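Local coordinates for protein single-stranded DNA specific exonuclease RecJ (Thermus thermophilus, PDB 2ZXR) that degrades single-stranded DNA from the 5' end toward the 3' end as a metal-dependent exonuclease and leaves single-stranded RNA uncut, at residues V5-V9 and R528-E534; D84-G88 and P185-G189; A214-I219 and L232-L237; A429-P435 and P460-L464. One frame throughout, in Å; residues are numbered along the deposited sequence.

Contact 1. Residues V5-V9 and R528-E534; sequences VRWRV and RKPEALE
The guanidinium of Arg528 lies flat on the indole of Trp7, planes 5° apart and centres 3.7 Å apart. This is a stacked cation-pi pair. CZ sits over the five-membered ring, and CD makes a CH-pi contact with the six-membered ring. The Arg528 chain is extended from CG to NE, which lays CG, CD and the guanidinium along the indole. The opposite face of the guanidinium is covered by Glu531 CB. Arg528 NH2 donates to Ala532 O at 2.7 Å, and NE pairs with Glu504 in strand 503-514. Trp7 NE1 bonds to Asp526. The stack is therefore fixed at several polar atoms, and the indole is buried against strands 426-433 and 503-514. At the Val5 end, beside this tight stack, a water links Val5 O to Arg528 NH1.

Further along, the loop runs beside the edge strand 5-9. Glu534 N donates to Trp7 O and Val9 N to Glu534 O, each at 2.9 Å, forming a single bridge at Arg8 and Glu534. Val9 and Leu533 pack together near Arg633 and Phe636 of helix 624-639.

Arg8 and Glu534 form the partly exposed end. A bend at chi3 (-57°) brings Arg8 NH2 to Glu534 OE1, a salt bridge of 2.6 Å. The guanidinium and carboxylate planes are 52° apart, and Glu534 CB lies over one guanidinium face.

The contact joins the outer strand of the eight-stranded mixed sheet to the loop that follows strand 517-528. Glu504 and Glu531 probably balance the Arg528 charge where it rests on the buried indole. Dispersion would then hold the stack as well as charge.

Contact 2. Residues D84-G88 and P185-G189; sequences DGLTG and PTGAG. With MG (magnesium ion), chain B.
The carboxylate of Asp84 is the flat group here, and Thr186 and Ala188 approach its OD1 from opposite faces. Thr186 OG1 donates to Asp84 OD1 at 2.8 Å from the syn side, 29° out of the plane. Ala188 N donates to Asp84 OD1 at 2.9 Å from above the other face. Gly187 N meets Asp84 OD2 on its syn side, 20° out of the carboxylate plane and also at 2.9 Å. Asp84 OD2 binds the magnesium ion as well, at 2.3 Å. CG of Asp84 is anti to the backbone N (chi1 -167°), which carries the carboxylate across to the start of helix 187-201.

Thr186 is the N-cap of that helix. Its OG1 also accepts a weak bond from Gly189 N. Asp84 thus takes up two further backbone N-H groups of the first turn. Beside these bonds the two helices come very close. The CA atoms of Gly88 and Ala188 are 3.8 Å apart, and Ala188 CB packs against Thr87 OG1, whose hydrogen bond goes to Ala83 O.

The contact lies in the catalytic DHH domain. Asp136, His160, His161 and Asp221 complete the protein side of the magnesium site, and water 2 is a further ligand. Asp84 also belongs to the second manganese site. Its two oxygens divide the work: OD1 accepts two hydrogen bonds, while OD2 accepts one and holds the metal. The helix N terminus therefore fixes the rotation of a metal ligand, with Thr186 and two backbone N-H groups as its second shell.

Contact 3. Residues A214-I219 and L232-L237; sequences AAVGTI and LVKEGL
Ala215 points its CB toward helix 227-239 and sits as a knob in the hole formed by Leu232, Val233, Gly236 and Leu237. Ala215 CB rests 3.8 Å from Val233 CA and 3.9 Å from Gly236 CA. It meets backbone on both counts, and Gly236 has no side chain to hold the helices apart.

On one flank, Leu232 extends with CG anti to its backbone N (chi1 176°). This places Leu232 CD2 against Ala214 CB at 3.8 Å and beside Thr218 OG1 at 3.5 Å. That hydroxyl is turned back to its own helix, Thr218 OG1 donating to Ala214 O at 2.7 Å. Thr218 CG2 is left facing Val233 CG2.

Helix 211-220, next to the metal site, is followed in the chain by helix 227-239. The axes of segments 214-219 and 232-237 approach to 8.5 Å, with 127° between their directions. Thr218 comes three residues before the metal ligand Asp221, and its side chain also touches Thr186.

On the other flank, Ile219 crosses Val233 at about a right angle. Ile219 CD1 reaches both Val233 CG1 and Leu237 CD2, each at 3.9 Å. Val264 of helix 261-277 touches both Ile219 and Leu237.

Contact 4. Residues A429-P435 and P460-L464; sequences ALLDLLP and PLFLL
Segments 429-435 and 460-464 touch as short, irregular parallel strand pieces, their end-to-end directions 62° apart, with Leu431 N bonded to Leu461 O, Leu463 N to Asp432 O and Leu434 N to Leu463 O. They belong to the two strands of a beta-alpha-beta unit whose connection carries helix 440-447. The strand is irregular around Leu431, and the bonding resumes at the parallel bridge between Leu433 and Leu463.

Phe462 carries much of the packing. Leu434 meets it at about a right angle, with Leu434 CD1 3.6 Å from Phe462 CG. Leu434 CG is anti to its backbone N (chi1 -169°), and its other branch, CD2, packs on Leu464 CD2. Leu431 lies alongside the phenyl ring and points the same way; Leu431 CD1 is 3.9 Å from Phe462 CE2. Pro435 CD also approaches CE2. Leu447 of helix 440-447 touches the ring too, so the crossover helix packs on this side.

Leu433 and Leu463 lie side by side, directed to the sheet face away from Phe462. Leu430 CG packs on Leu463 CB at 4.0 Å. Asp432 sends its carboxylate out to a salt bridge with Arg633 of helix 624-639, which joins the sheet to the C-terminal part of the chain.

At the start of the pair the strands are linked through solvent: water 3 donates to Ala429 O and accepts from Leu461 N, both at 2.7 Å.

How the contacts relate
From the N terminus, strand 5-9 waits more than 500 residues for its partner, and contact 1 closes a loop around the other three. Contact 2 closes first, within the DHH domain, and contact 3 follows in series. The two touch: Gly217 of contact 3 packs on Thr87 and Ala188 of contact 2, so contact 3 adjoins the metal site through helix 211-220. Contact 4 closes later by a short crossover. It touches contact 1 in the shared mixed sheet, where Trp7 packs on Leu430 and Leu463. Contacts 1 and 2 lie on opposite sides of the chain's centre, their centres about 39 Å apart.

Contact 1. Residues V5-V9 and R528-E534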
loop_
_atom_site.group_PDB
_atom_site.type_symbol
_atom_site.label_atom_id
_atom_site.label_comp_id
_atom_site.label_asym_id
_atom_site.label_seq_id
_atom_site.Cartn_x
_atom_site.Cartn_y
_atom_site.Cartn_z
ATOM N N VAL A 5 -6.965 9.680 12.645
ATOM C CA VAL A 5 -6.966 9.258 11.248
ATOM C C VAL A 5 -7.362 10.440 10.363
ATOM O O VAL A 5 -8.487 10.911 10.439
ATOM C CB VAL A 5 -8.004 8.123 10.983
ATOM C CG1 VAL A 5 -7.987 7.728 9.502
ATOM C CG2 VAL A 5 -7.711 6.916 11.861
ATOM N N ARG A 6 -6.449 10.903 9.521
ATOM C CA ARG A 6 -6.731 12.024 8.623
ATOM C C ARG A 6 -6.978 11.539 7.192
ATOM O O ARG A 6 -6.223 10.710 6.683
ATOM C CB ARG A 6 -5.538 12.999 8.587
ATOM C CG ARG A 6 -5.419 13.980 9.761
ATOM C CD ARG A 6 -5.539 13.292 11.114
ATOM N NE ARG A 6 -4.820 14.000 12.177
ATOM C CZ ARG A 6 -5.298 14.186 13.404
ATOM N NH1 ARG A 6 -6.507 13.732 13.728
ATOM N NH2 ARG A 6 -4.544 14.779 14.325
ATOM N N TRP A 7 -8.031 12.039 6.553
ATOM C CA TRP A 7 -8.287 11.694 5.154
ATOM C C TRP A 7 -7.729 12.831 4.293
ATOM O O TRP A 7 -7.938 14.007 4.589
ATOM C CB TRP A 7 -9.774 11.562 4.878
ATOM C CG TRP A 7 -10.412 10.352 5.479
ATOM C CD1 TRP A 7 -9.994 9.659 6.577
ATOM C CD2 TRP A 7 -11.644 9.766 5.079
ATOM N NE1 TRP A 7 -10.903 8.678 6.892
ATOM C CE2 TRP A 7 -11.925 8.722 5.989
ATOM C CE3 TRP A 7 -12.547 10.025 4.039
ATOM C CZ2 TRP A 7 -13.066 7.937 5.894
ATOM C CZ3 TRP A 7 -13.692 9.237 3.942
ATOM C CH2 TRP A 7 -13.939 8.207 4.866
ATOM N N ARG A 8 -7.012 12.472 3.239
ATOM C CA ARG A 8 -6.435 13.436 2.324
ATOM C C ARG A 8 -6.748 13.063 0.871
ATOM O O ARG A 8 -6.733 11.876 0.497
ATOM C CB ARG A 8 -4.920 13.503 2.498
ATOM C CG ARG A 8 -4.230 14.252 1.359
ATOM C CD ARG A 8 -2.733 14.377 1.574
ATOM N NE ARG A 8 -2.418 15.047 2.837
ATOM C CZ ARG A 8 -2.530 16.359 3.050
ATOM N NH1 ARG A 8 -2.949 17.159 2.077
ATOM N NH2 ARG A 8 -2.224 16.873 4.241
ATOM N N VAL A 9 -7.019 14.076 0.056
ATOM C CA VAL A 9 -7.308 13.850 -1.352
ATOM C C VAL A 9 -6.058 14.135 -2.160
ATOM O O VAL A 9 -5.488 15.230 -2.074
ATOM C CB VAL A 9 -8.442 14.766 -1.850
ATOM C CG1 VAL A 9 -8.723 14.486 -3.309
ATOM C CG2 VAL A 9 -9.696 14.536 -1.028
ATOM N N ARG A 528 -17.096 7.230 7.878
ATOM C CA ARG A 528 -17.282 8.205 8.950
ATOM C C ARG A 528 -18.285 9.328 8.665
ATOM O O ARG A 528 -18.742 9.522 7.538
ATOM C CB ARG A 528 -15.938 8.860 9.263
ATOM C CG ARG A 528 -15.478 9.790 8.142
ATOM C CD ARG A 528 -14.162 10.501 8.437
ATOM N NE ARG A 528 -13.869 11.516 7.422
ATOM C CZ ARG A 528 -12.810 12.322 7.448
ATOM N NH1 ARG A 528 -11.933 12.235 8.437
ATOM N NH2 ARG A 528 -12.625 13.213 6.485
ATOM N N LYS A 529 -18.622 10.069 9.714
ATOM C CA LYS A 529 -19.495 11.221 9.573
ATOM C C LYS A 529 -18.507 12.191 8.938
ATOM O O LYS A 529 -17.347 12.228 9.331
ATOM C CB LYS A 529 -19.939 11.722 10.947
ATOM C CG LYS A 529 -20.509 13.137 10.961
ATOM C CD LYS A 529 -20.945 13.539 12.374
ATOM C CE LYS A 529 -21.523 14.946 12.409
ATOM N NZ LYS A 529 -20.562 15.937 11.849
ATOM N N PRO A 530 -18.941 12.977 7.945
ATOM C CA PRO A 530 -18.033 13.926 7.284
ATOM C C PRO A 530 -17.186 14.736 8.258
ATOM O O PRO A 530 -17.660 15.144 9.307
ATOM C CB PRO A 530 -18.988 14.794 6.468
ATOM C CG PRO A 530 -20.105 13.828 6.141
ATOM C CD PRO A 530 -20.320 13.137 7.458
ATOM N N GLU A 531 -15.925 14.967 7.916
ATOM C CA GLU A 531 -15.038 15.726 8.789
ATOM C C GLU A 531 -13.977 16.471 8.000
ATOM O O GLU A 531 -14.046 16.583 6.772
ATOM C CB GLU A 531 -14.341 14.787 9.782
ATOM C CG GLU A 531 -15.306 14.021 10.681
ATOM C CD GLU A 531 -14.632 12.926 11.505
ATOM O OE1 GLU A 531 -15.364 12.140 12.160
ATOM O OE2 GLU A 531 -13.379 12.851 11.498
ATOM N N ALA A 532 -12.985 16.975 8.724
ATOM C CA ALA A 532 -11.884 17.691 8.108
ATOM C C ALA A 532 -11.433 16.801 6.965
ATOM O O ALA A 532 -11.402 15.573 7.105
ATOM C CB ALA A 532 -10.743 17.884 9.120
ATOM N N LEU A 533 -11.102 17.416 5.835
ATOM C CA LEU A 533 -10.662 16.675 4.663
ATOM C C LEU A 533 -9.474 17.430 4.101
ATOM O O LEU A 533 -9.624 18.552 3.650
ATOM C CB LEU A 533 -11.798 16.637 3.646
ATOM C CG LEU A 533 -11.889 15.459 2.677
ATOM C CD1 LEU A 533 -13.009 15.724 1.656
ATOM C CD2 LEU A 533 -10.550 15.264 1.986
ATOM N N GLU A 534 -8.291 16.827 4.142
ATOM C CA GLU A 534 -7.091 17.478 3.637
ATOM C C GLU A 534 -6.968 17.446 2.117
ATOM O O GLU A 534 -7.460 16.527 1.458
ATOM C CB GLU A 534 -5.848 16.834 4.245
ATOM C CG GLU A 534 -5.823 16.842 5.761
ATOM C CD GLU A 534 -4.409 16.927 6.312
ATOM O OE1 GLU A 534 -3.650 15.933 6.186
ATOM O OE2 GLU A 534 -4.052 18.001 6.862
HETATM O O HOH W 1 -11.240 10.249 10.539
#

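Contact 2. Residues D84-G88 and P185-G189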
loop_
_atom_site.group_PDB
_atom_site.type_symbol
_atom_site.label_atom_id
_atom_site.label_comp_id
_atom_site.label_asym_id
_atom_site.label_seq_id
_atom_site.Cartn_x
_atom_site.Cartn_y
_atom_site.Cartn_z
ATOM N N ASP A 84 11.883 -14.951 2.674
ATOM C CA ASP A 84 12.864 -14.303 1.816
ATOM C C ASP A 84 14.199 -15.082 1.866
ATOM O O ASP A 84 14.796 -15.363 0.831
ATOM C CB ASP A 84 13.063 -12.839 2.263
ATOM C CG ASP A 84 13.835 -12.007 1.239
ATOM O OD1 ASP A 84 13.730 -12.291 0.024
ATOM O OD2 ASP A 84 14.528 -11.044 1.645
ATOM N N GLY A 85 14.675 -15.413 3.064
ATOM C CA GLY A 85 15.914 -16.171 3.172
ATOM C C GLY A 85 15.767 -17.603 2.641
ATOM O O GLY A 85 16.665 -18.130 1.966
ATOM N N LEU A 86 14.641 -18.246 2.932
ATOM C CA LEU A 86 14.433 -19.610 2.469
ATOM C C LEU A 86 14.282 -19.743 0.954
ATOM O O LEU A 86 14.824 -20.697 0.355
ATOM C CB LEU A 86 13.227 -20.236 3.162
ATOM C CG LEU A 86 13.398 -20.501 4.658
ATOM C CD1 LEU A 86 12.066 -20.887 5.277
ATOM C CD2 LEU A 86 14.399 -21.625 4.861
ATOM N N THR A 87 13.556 -18.813 0.324
ATOM C CA THR A 87 13.389 -18.910 -1.113
ATOM C C THR A 87 14.721 -18.573 -1.765
ATOM O O THR A 87 15.087 -19.170 -2.779
ATOM C CB THR A 87 12.250 -17.998 -1.640
ATOM O OG1 THR A 87 12.456 -16.652 -1.211
ATOM C CG2 THR A 87 10.897 -18.508 -1.147
ATOM N N GLY A 88 15.455 -17.642 -1.159
ATOM C CA GLY A 88 16.753 -17.268 -1.671
ATOM C C GLY A 88 17.727 -18.452 -1.586
ATOM O O GLY A 88 18.491 -18.695 -2.520
ATOM N N PRO A 185 16.009 -4.719 -4.559
ATOM C CA PRO A 185 15.848 -6.178 -4.552
ATOM C C PRO A 185 15.986 -6.726 -3.126
ATOM O O PRO A 185 16.608 -6.102 -2.269
ATOM C CB PRO A 185 16.944 -6.652 -5.513
ATOM C CG PRO A 185 17.978 -5.579 -5.417
ATOM C CD PRO A 185 17.175 -4.310 -5.370
ATOM N N THR A 186 15.384 -7.874 -2.847
ATOM C CA THR A 186 15.463 -8.419 -1.488
ATOM C C THR A 186 16.532 -9.513 -1.396
ATOM O O THR A 186 17.330 -9.688 -2.310
ATOM C CB THR A 186 14.092 -9.015 -1.043
ATOM O OG1 THR A 186 13.779 -10.156 -1.849
ATOM C CG2 THR A 186 12.981 -7.984 -1.208
ATOM N N GLY A 187 16.536 -10.246 -0.288
ATOM C CA GLY A 187 17.507 -11.315 -0.136
ATOM C C GLY A 187 17.361 -12.339 -1.256
ATOM O O GLY A 187 18.354 -12.795 -1.825
ATOM N N ALA A 188 16.124 -12.719 -1.560
ATOM C CA ALA A 188 15.867 -13.692 -2.610
ATOM C C ALA A 188 16.085 -13.044 -3.981
ATOM O O ALA A 188 16.474 -13.717 -4.941
ATOM C CB ALA A 188 14.436 -14.243 -2.490
ATOM N N GLY A 189 15.825 -11.739 -4.068
ATOM C CA GLY A 189 16.026 -11.034 -5.324
ATOM C C GLY A 189 17.501 -11.007 -5.705
ATOM O O GLY A 189 17.867 -11.199 -6.881
HETATM MG MG MG B . 14.643 -9.762 3.558
HETATM O O HOH W 2 12.900 -10.765 4.764
#

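Contact 3. Residues A214-I219 and L232-L237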
loop_
_atom_site.group_PDB
_atom_site.type_symbol
_atom_site.label_atom_id
_atom_site.label_comp_id
_atom_site.label_asym_id
_atom_site.label_seq_id
_atom_site.Cartn_x
_atom_site.Cartn_y
_atom_site.Cartn_z
ATOM N N ALA A 214 11.837 -16.334 -6.335
ATOM C CA ALA A 214 12.333 -14.985 -6.057
ATOM C C ALA A 214 11.199 -13.992 -5.755
ATOM O O ALA A 214 11.341 -13.126 -4.885
ATOM C CB ALA A 214 13.192 -14.474 -7.261
ATOM N N ALA A 215 10.097 -14.111 -6.497
ATOM C CA ALA A 215 8.914 -13.255 -6.300
ATOM C C ALA A 215 8.287 -13.512 -4.922
ATOM O O ALA A 215 7.882 -12.573 -4.226
ATOM C CB ALA A 215 7.857 -13.520 -7.409
ATOM N N VAL A 216 8.194 -14.785 -4.536
ATOM C CA VAL A 216 7.630 -15.117 -3.225
ATOM C C VAL A 216 8.480 -14.468 -2.118
ATOM O O VAL A 216 7.943 -13.888 -1.156
ATOM C CB VAL A 216 7.534 -16.681 -3.013
ATOM C CG1 VAL A 216 7.181 -17.003 -1.543
ATOM C CG2 VAL A 216 6.427 -17.279 -3.951
ATOM N N GLY A 217 9.808 -14.544 -2.237
ATOM C CA GLY A 217 10.637 -13.916 -1.208
ATOM C C GLY A 217 10.483 -12.393 -1.194
ATOM O O GLY A 217 10.466 -11.757 -0.139
ATOM N N THR A 218 10.394 -11.801 -2.381
ATOM C CA THR A 218 10.245 -10.346 -2.556
ATOM C C THR A 218 8.957 -9.838 -1.886
ATOM O O THR A 218 8.960 -8.854 -1.144
ATOM C CB THR A 218 10.225 -10.028 -4.071
ATOM O OG1 THR A 218 11.469 -10.464 -4.639
ATOM C CG2 THR A 218 10.018 -8.522 -4.340
ATOM N N ILE A 219 7.857 -10.523 -2.155
ATOM C CA ILE A 219 6.576 -10.161 -1.565
ATOM C C ILE A 219 6.626 -10.362 -0.035
ATOM O O ILE A 219 6.239 -9.486 0.737
ATOM C CB ILE A 219 5.438 -11.004 -2.212
ATOM C CG1 ILE A 219 5.259 -10.578 -3.686
ATOM C CG2 ILE A 219 4.158 -10.830 -1.424
ATOM C CD1 ILE A 219 4.295 -11.495 -4.519
ATOM N N LEU A 232 10.048 -8.426 -11.563
ATOM C CA LEU A 232 10.362 -9.752 -11.049
ATOM C C LEU A 232 9.102 -10.445 -10.579
ATOM O O LEU A 232 8.858 -11.625 -10.918
ATOM C CB LEU A 232 11.376 -9.666 -9.899
ATOM C CG LEU A 232 11.681 -11.036 -9.252
ATOM C CD1 LEU A 232 12.545 -11.886 -10.207
ATOM C CD2 LEU A 232 12.385 -10.839 -7.964
ATOM N N VAL A 233 8.286 -9.716 -9.823
ATOM C CA VAL A 233 7.044 -10.274 -9.306
ATOM C C VAL A 233 6.069 -10.636 -10.450
ATOM O O VAL A 233 5.463 -11.693 -10.433
ATOM C CB VAL A 233 6.416 -9.292 -8.258
ATOM C CG1 VAL A 233 4.970 -9.669 -7.937
ATOM C CG2 VAL A 233 7.288 -9.343 -6.959
ATOM N N LYS A 234 5.943 -9.784 -11.457
ATOM C CA LYS A 234 5.042 -10.117 -12.554
ATOM C C LYS A 234 5.492 -11.447 -13.183
ATOM O O LYS A 234 4.683 -12.341 -13.402
ATOM C CB LYS A 234 5.025 -9.001 -13.604
ATOM C CG LYS A 234 4.357 -7.687 -13.112
ATOM C CD LYS A 234 4.622 -6.506 -14.104
ATOM C CE LYS A 234 3.540 -6.380 -15.161
ATOM N NZ LYS A 234 2.452 -5.433 -14.679
ATOM N N GLU A 235 6.781 -11.574 -13.457
ATOM C CA GLU A 235 7.311 -12.803 -14.040
ATOM C C GLU A 235 7.065 -14.020 -13.127
ATOM O O GLU A 235 6.541 -15.036 -13.569
ATOM C CB GLU A 235 8.815 -12.645 -14.293
ATOM C CG GLU A 235 9.505 -13.827 -14.997
ATOM C CD GLU A 235 9.000 -14.051 -16.421
ATOM O OE1 GLU A 235 8.665 -13.067 -17.104
ATOM O OE2 GLU A 235 8.960 -15.203 -16.873
ATOM N N GLY A 236 7.447 -13.915 -11.855
ATOM C CA GLY A 236 7.283 -15.028 -10.941
ATOM C C GLY A 236 5.850 -15.428 -10.636
ATOM O O GLY A 236 5.545 -16.623 -10.571
ATOM N N LEU A 237 4.964 -14.454 -10.452
ATOM C CA LEU A 237 3.576 -14.793 -10.160
ATOM C C LEU A 237 2.995 -15.576 -11.316
ATOM O O LEU A 237 2.195 -16.484 -11.112
ATOM C CB LEU A 237 2.732 -13.537 -9.927
ATOM C CG LEU A 237 2.978 -12.671 -8.688
ATOM C CD1 LEU A 237 2.043 -11.447 -8.701
ATOM C CD2 LEU A 237 2.736 -13.492 -7.465
#

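Contact 4. Residues A429-P435 and P460-L464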
loop_
_atom_site.group_PDB
_atom_site.type_symbol
_atom_site.label_atom_id
_atom_site.label_comp_id
_atom_site.label_asym_id
_atom_site.label_seq_id
_atom_site.Cartn_x
_atom_site.Cartn_y
_atom_site.Cartn_z
ATOM N N ALA A 429 -5.217 7.914 2.091
ATOM C CA ALA A 429 -5.021 8.648 0.848
ATOM C C ALA A 429 -6.140 8.318 -0.149
ATOM O O ALA A 429 -6.349 7.167 -0.521
ATOM C CB ALA A 429 -3.642 8.306 0.252
ATOM N N LEU A 430 -6.865 9.343 -0.571
ATOM C CA LEU A 430 -7.971 9.154 -1.499
ATOM C C LEU A 430 -7.545 9.606 -2.878
ATOM O O LEU A 430 -7.031 10.713 -3.041
ATOM C CB LEU A 430 -9.192 9.949 -1.046
ATOM C CG LEU A 430 -10.097 9.446 0.078
ATOM C CD1 LEU A 430 -10.149 7.928 0.079
ATOM C CD2 LEU A 430 -9.595 9.949 1.395
ATOM N N LEU A 431 -7.756 8.742 -3.859
ATOM C CA LEU A 431 -7.392 9.014 -5.240
ATOM C C LEU A 431 -8.310 10.064 -5.842
ATOM O O LEU A 431 -7.853 11.032 -6.439
ATOM C CB LEU A 431 -7.505 7.739 -6.087
ATOM C CG LEU A 431 -6.634 7.461 -7.317
ATOM C CD1 LEU A 431 -7.539 6.912 -8.427
ATOM C CD2 LEU A 431 -5.885 8.666 -7.767
ATOM N N ASP A 432 -9.608 9.888 -5.657
ATOM C CA ASP A 432 -10.558 10.817 -6.249
ATOM C C ASP A 432 -11.958 10.431 -5.812
ATOM O O ASP A 432 -12.146 9.429 -5.124
ATOM C CB ASP A 432 -10.451 10.696 -7.770
ATOM C CG ASP A 432 -11.362 11.652 -8.511
ATOM O OD1 ASP A 432 -11.684 11.350 -9.686
ATOM O OD2 ASP A 432 -11.748 12.697 -7.943
ATOM N N LEU A 433 -12.933 11.241 -6.222
ATOM C CA LEU A 433 -14.349 11.003 -5.949
ATOM C C LEU A 433 -14.709 9.830 -6.864
ATOM O O LEU A 433 -14.267 9.794 -7.998
ATOM C CB LEU A 433 -15.173 12.228 -6.367
ATOM C CG LEU A 433 -15.624 13.350 -5.418
ATOM C CD1 LEU A 433 -15.364 12.944 -4.000
ATOM C CD2 LEU A 433 -14.936 14.675 -5.759
ATOM N N LEU A 434 -15.488 8.868 -6.384
ATOM C CA LEU A 434 -15.869 7.726 -7.225
ATOM C C LEU A 434 -16.714 8.228 -8.402
ATOM O O LEU A 434 -17.537 9.111 -8.225
ATOM C CB LEU A 434 -16.701 6.722 -6.428
ATOM C CG LEU A 434 -16.935 5.367 -7.105
ATOM C CD1 LEU A 434 -15.646 4.563 -7.039
ATOM C CD2 LEU A 434 -18.055 4.612 -6.410
ATOM N N PRO A 435 -16.494 7.688 -9.620
ATOM C CA PRO A 435 -17.245 8.074 -10.827
ATOM C C PRO A 435 -18.673 7.565 -10.735
ATOM O O PRO A 435 -19.013 6.870 -9.788
ATOM C CB PRO A 435 -16.478 7.378 -11.955
ATOM C CG PRO A 435 -15.072 7.397 -11.458
ATOM C CD PRO A 435 -15.282 6.944 -9.999
ATOM N N PRO A 460 -5.740 1.595 -5.055
ATOM C CA PRO A 460 -6.306 2.936 -4.821
ATOM C C PRO A 460 -7.657 2.947 -4.093
ATOM O O PRO A 460 -8.479 2.030 -4.257
ATOM C CB PRO A 460 -6.444 3.507 -6.230
ATOM C CG PRO A 460 -6.660 2.312 -7.056
ATOM C CD PRO A 460 -5.674 1.300 -6.497
ATOM N N LEU A 461 -7.886 4.001 -3.306
ATOM C CA LEU A 461 -9.148 4.165 -2.593
ATOM C C LEU A 461 -9.903 5.376 -3.136
ATOM O O LEU A 461 -9.307 6.444 -3.352
ATOM C CB LEU A 461 -8.912 4.377 -1.106
ATOM C CG LEU A 461 -8.273 3.237 -0.330
ATOM C CD1 LEU A 461 -7.788 3.784 1.010
ATOM C CD2 LEU A 461 -9.277 2.091 -0.163
ATOM N N PHE A 462 -11.202 5.211 -3.362
ATOM C CA PHE A 462 -12.022 6.310 -3.864
ATOM C C PHE A 462 -12.863 6.863 -2.720
ATOM O O PHE A 462 -13.136 6.186 -1.719
ATOM C CB PHE A 462 -12.979 5.865 -4.990
ATOM C CG PHE A 462 -12.293 5.537 -6.286
ATOM C CD1 PHE A 462 -11.828 4.251 -6.540
ATOM C CD2 PHE A 462 -12.075 6.523 -7.234
ATOM C CE1 PHE A 462 -11.149 3.954 -7.731
ATOM C CE2 PHE A 462 -11.401 6.245 -8.415
ATOM C CZ PHE A 462 -10.935 4.948 -8.667
ATOM N N LEU A 463 -13.304 8.098 -2.886
ATOM C CA LEU A 463 -14.124 8.710 -1.873
ATOM C C LEU A 463 -15.549 8.695 -2.386
ATOM O O LEU A 463 -15.786 9.009 -3.544
ATOM C CB LEU A 463 -13.654 10.143 -1.644
ATOM C CG LEU A 463 -14.482 11.033 -0.717
ATOM C CD1 LEU A 463 -14.322 10.563 0.746
ATOM C CD2 LEU A 463 -14.005 12.484 -0.872
ATOM N N LEU A 464 -16.476 8.276 -1.538
ATOM C CA LEU A 464 -17.893 8.281 -1.847
ATOM C C LEU A 464 -18.463 9.165 -0.741
ATOM O O LEU A 464 -17.869 9.273 0.354
ATOM C CB LEU A 464 -18.528 6.900 -1.778
ATOM C CG LEU A 464 -18.165 5.936 -2.906
ATOM C CD1 LEU A 464 -16.689 5.541 -2.772
ATOM C CD2 LEU A 464 -19.063 4.698 -2.834
HETATM O O HOH W 3 -5.861 5.761 -2.724
#